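Local coordinates for ethylbenzene dehydrogenase alpha-subunit (Aromatoleum aromaticum, PDB 2IVF), which belongs to the molybdopterin oxidoreductase family and binds MGD, MD1, a molybdenum atom and an iron/sulfur cluster, at residues Val602-Ser607 with Met631-Glu636. Residues are numbered along the deposited sequence; the frame is centred on the assembly and turned at random.
Sequences VYMLLS and MIFALE. With MD1 (phosphoric acid 4-(2-amino-4-oxo-3,4,5,6,-tetrahydro-pteridin-6-yl)-2-hydroxy-3,4-dimercapto-but-3-en-yl ester guanylate ester), chain N.
Parallel neighbours in a mixed sheet, in the part of the chain that belongs to the molybdopterin oxidoreductase family, strands 602-606 and 631-636 pair from Val-602/Met-631 onward and lead toward MD1, with helices in the connection between them. Four backbone hydrogen bonds zip them: Tyr-603 N to Met-631 O, Phe-633 N to Tyr-603 O, then the nearly straight Leu-605 N to Phe-633 O (2.8 Å, 178°) and Leu-635 N to Leu-605 O. On the face toward helices 163-181 and 687-704, the Phe-633 ring is brought over the partner strand by chi1 68°, which sets CG between its own N and C. Met-604 CA lies over one ring face (4.2 Å from the centroid), SD approaches obliquely in a Met-aromatic contact, and Val-602 CG1 meets the ring edge at CE1 (3.7 Å). On the other face Leu-605 CD1 touches Ile-632 CG2 (3.9 Å), while Tyr-603 OH is hydrogen-bonded to Asp-189 OD2. Beyond the last rung, a water accepts from Ser-607 N and donates to Leu-635 O, which also takes MD1 N2 (2.8 Å). MD1 O2' donates a hydrogen bond to Glu-636 OE1, also bonded to Arg-638 N, and O3' one to OE2 (2.6 Å). The buried apolar pairing thus leads into a polar strand end, where carbonyl and carboxylate bind guanine and ribose.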
loop_
_atom_site.group_PDB
_atom_site.type_symbol
_atom_site.label_atom_id
_atom_site.label_comp_id
_atom_site.label_asym_id
_atom_site.label_seq_id
_atom_site.Cartn_x
_atom_site.Cartn_y
_atom_site.Cartn_z
ATOM N N VAL A 602 -12.247 10.518 -30.356
ATOM C CA VAL A 602 -12.278 11.207 -29.058
ATOM C C VAL A 602 -12.175 10.193 -27.931
ATOM O O VAL A 602 -12.920 9.217 -27.865
ATOM C CB VAL A 602 -13.521 12.091 -28.926
ATOM C CG1 VAL A 602 -13.522 12.838 -27.582
ATOM C CG2 VAL A 602 -13.569 13.057 -30.060
ATOM N N TYR A 603 -11.237 10.449 -27.022
ATOM C CA TYR A 603 -10.841 9.462 -26.062
ATOM C C TYR A 603 -10.818 10.130 -24.745
ATOM O O TYR A 603 -10.117 11.102 -24.579
ATOM C CB TYR A 603 -9.466 8.929 -26.425
ATOM C CG TYR A 603 -8.962 7.863 -25.520
ATOM C CD1 TYR A 603 -8.265 8.192 -24.342
ATOM C CD2 TYR A 603 -9.150 6.519 -25.824
ATOM C CE1 TYR A 603 -7.777 7.208 -23.528
ATOM C CE2 TYR A 603 -8.645 5.535 -25.016
ATOM C CZ TYR A 603 -7.971 5.877 -23.878
ATOM O OH TYR A 603 -7.490 4.887 -23.062
ATOM N N MET A 604 -11.620 9.617 -23.817
ATOM C CA MET A 604 -11.761 10.209 -22.510
ATOM C C MET A 604 -11.042 9.367 -21.467
ATOM O O MET A 604 -11.297 8.174 -21.335
ATOM C CB MET A 604 -13.238 10.304 -22.158
ATOM C CG MET A 604 -13.528 10.787 -20.793
ATOM S SD MET A 604 -15.271 11.126 -20.684
ATOM C CE MET A 604 -15.481 11.407 -18.933
ATOM N N LEU A 605 -10.135 10.014 -20.741
ATOM C CA LEU A 605 -9.417 9.403 -19.610
ATOM C C LEU A 605 -10.116 9.819 -18.330
ATOM O O LEU A 605 -10.201 11.015 -18.014
ATOM C CB LEU A 605 -7.965 9.876 -19.582
ATOM C CG LEU A 605 -7.023 9.415 -20.684
ATOM C CD1 LEU A 605 -5.846 10.384 -20.819
ATOM C CD2 LEU A 605 -6.542 8.011 -20.335
ATOM N N LEU A 606 -10.652 8.838 -17.614
ATOM C CA LEU A 606 -11.319 9.045 -16.343
ATOM C C LEU A 606 -11.059 7.791 -15.526
ATOM O O LEU A 606 -11.385 6.675 -15.982
ATOM C CB LEU A 606 -12.815 9.232 -16.539
ATOM C CG LEU A 606 -13.647 9.206 -15.247
ATOM C CD1 LEU A 606 -13.316 10.403 -14.304
ATOM C CD2 LEU A 606 -15.147 9.182 -15.657
ATOM N N SER A 607 -10.403 7.956 -14.389
ATOM C CA SER A 607 -10.030 6.824 -13.530
ATOM C C SER A 607 -9.399 5.666 -14.343
ATOM O O SER A 607 -9.684 4.472 -14.138
ATOM C CB SER A 607 -11.224 6.354 -12.702
ATOM O OG SER A 607 -11.817 7.467 -12.046
ATOM N N MET A 631 -8.858 14.103 -30.254
ATOM C CA MET A 631 -8.933 14.668 -28.900
ATOM C C MET A 631 -8.730 13.608 -27.865
ATOM O O MET A 631 -9.454 12.602 -27.812
ATOM C CB MET A 631 -10.295 15.339 -28.682
ATOM C CG MET A 631 -10.616 15.757 -27.277
ATOM S SD MET A 631 -9.487 17.016 -26.652
ATOM C CE MET A 631 -9.855 18.381 -27.810
ATOM N N ILE A 632 -7.788 13.883 -26.972
ATOM C CA ILE A 632 -7.595 13.078 -25.815
ATOM C C ILE A 632 -7.775 14.016 -24.668
ATOM O O ILE A 632 -7.064 15.023 -24.582
ATOM C CB ILE A 632 -6.176 12.487 -25.756
ATOM C CG1 ILE A 632 -5.904 11.707 -27.027
ATOM C CG2 ILE A 632 -6.054 11.635 -24.516
ATOM C CD1 ILE A 632 -4.444 11.153 -27.186
ATOM N N PHE A 633 -8.737 13.728 -23.802
ATOM C CA PHE A 633 -8.925 14.587 -22.646
ATOM C C PHE A 633 -9.030 13.760 -21.392
ATOM O O PHE A 633 -9.513 12.617 -21.403
ATOM C CB PHE A 633 -10.104 15.542 -22.820
ATOM C CG PHE A 633 -11.474 14.865 -22.831
ATOM C CD1 PHE A 633 -11.933 14.222 -23.962
ATOM C CD2 PHE A 633 -12.296 14.890 -21.709
ATOM C CE1 PHE A 633 -13.209 13.655 -23.995
ATOM C CE2 PHE A 633 -13.552 14.272 -21.738
ATOM C CZ PHE A 633 -13.998 13.667 -22.875
ATOM N N ALA A 634 -8.533 14.339 -20.312
ATOM C CA ALA A 634 -8.446 13.661 -19.054
ATOM C C ALA A 634 -9.191 14.452 -18.005
ATOM O O ALA A 634 -9.092 15.692 -17.962
ATOM C CB ALA A 634 -7.024 13.504 -18.642
ATOM N N LEU A 635 -9.912 13.713 -17.164
ATOM C CA LEU A 635 -10.500 14.239 -15.955
ATOM C C LEU A 635 -9.675 13.681 -14.829
ATOM O O LEU A 635 -9.855 12.522 -14.436
ATOM C CB LEU A 635 -11.942 13.819 -15.801
ATOM C CG LEU A 635 -12.950 14.654 -16.560
ATOM C CD1 LEU A 635 -12.859 14.304 -18.003
ATOM C CD2 LEU A 635 -14.382 14.408 -16.005
ATOM N N GLU A 636 -8.755 14.509 -14.342
ATOM C CA GLU A 636 -7.750 14.066 -13.401
ATOM C C GLU A 636 -7.579 14.959 -12.205
ATOM O O GLU A 636 -7.790 16.182 -12.241
ATOM C CB GLU A 636 -6.399 13.938 -14.137
ATOM C CG GLU A 636 -6.019 12.538 -14.571
ATOM C CD GLU A 636 -5.725 11.557 -13.478
ATOM O OE1 GLU A 636 -5.775 11.884 -12.250
ATOM O OE2 GLU A 636 -5.423 10.406 -13.869
HETATM P PB MD1 N . -6.013 2.354 -13.439
HETATM O O3B MD1 N . -5.135 3.009 -12.297
HETATM O O1B MD1 N . -7.430 2.437 -13.001
HETATM O O2B MD1 N . -5.573 2.746 -14.797
HETATM O O3A MD1 N . -5.584 0.832 -13.313
HETATM C C10 MD1 N . -6.266 -0.105 -12.452
HETATM C C11 MD1 N . -5.408 -1.358 -12.522
HETATM O O11 MD1 N . -4.277 -1.054 -11.637
HETATM C C12 MD1 N . -6.154 -2.536 -11.953
HETATM S S12 MD1 N . -7.549 -2.339 -10.982
HETATM C C13 MD1 N . -5.702 -3.818 -12.134
HETATM S S13 MD1 N . -6.484 -5.155 -11.465
HETATM C C14 MD1 N . -4.509 -4.136 -12.953
HETATM N N15 MD1 N . -3.407 -4.787 -12.330
HETATM C C16 MD1 N . -2.228 -4.992 -12.999
HETATM C C15 MD1 N . -1.257 -5.739 -12.359
HETATM O O14 MD1 N . -1.447 -6.223 -11.211
HETATM N N17 MD1 N . -0.082 -5.840 -13.031
HETATM C C17 MD1 N . 0.091 -5.294 -14.303
HETATM N N16 MD1 N . 1.272 -5.480 -14.875
HETATM N N18 MD1 N . -0.895 -4.615 -14.913
HETATM C C20 MD1 N . -2.039 -4.469 -14.280
HETATM N N8 MD1 N . -3.056 -3.828 -14.912
HETATM C C7 MD1 N . -4.332 -3.526 -14.322
HETATM P PA MD1 N . -4.254 4.354 -12.220
HETATM O O1A MD1 N . -4.183 4.683 -10.764
HETATM O O2A MD1 N . -2.975 4.097 -12.920
HETATM O "O5'" MD1 N . -5.057 5.466 -13.002
HETATM C "C5'" MD1 N . -6.238 5.951 -12.373
HETATM C "C4'" MD1 N . -6.217 7.424 -12.354
HETATM O "O4'" MD1 N . -7.349 7.764 -11.561
HETATM C "C1'" MD1 N . -6.996 9.008 -10.955
HETATM N N9 MD1 N . -7.811 9.366 -9.787
HETATM C C4 MD1 N . -8.757 10.293 -9.821
HETATM N N3 MD1 N . -9.185 11.052 -10.858
HETATM C C2 MD1 N . -10.174 11.929 -10.682
HETATM N N2 MD1 N . -10.622 12.684 -11.721
HETATM N N1 MD1 N . -10.678 12.094 -9.407
HETATM C C6 MD1 N . -10.288 11.361 -8.312
HETATM O O6 MD1 N . -10.853 11.539 -7.233
HETATM C C5 MD1 N . -9.283 10.404 -8.523
HETATM N N7 MD1 N . -8.631 9.543 -7.749
HETATM C C8 MD1 N . -7.749 8.913 -8.531
HETATM C "C2'" MD1 N . -5.543 8.828 -10.524
HETATM O "O2'" MD1 N . -4.820 10.075 -10.384
HETATM C "C3'" MD1 N . -4.967 7.897 -11.602
HETATM O "O3'" MD1 N . -4.082 8.600 -12.513
HETATM O O HOH W 1 -8.921 10.248 -13.467
#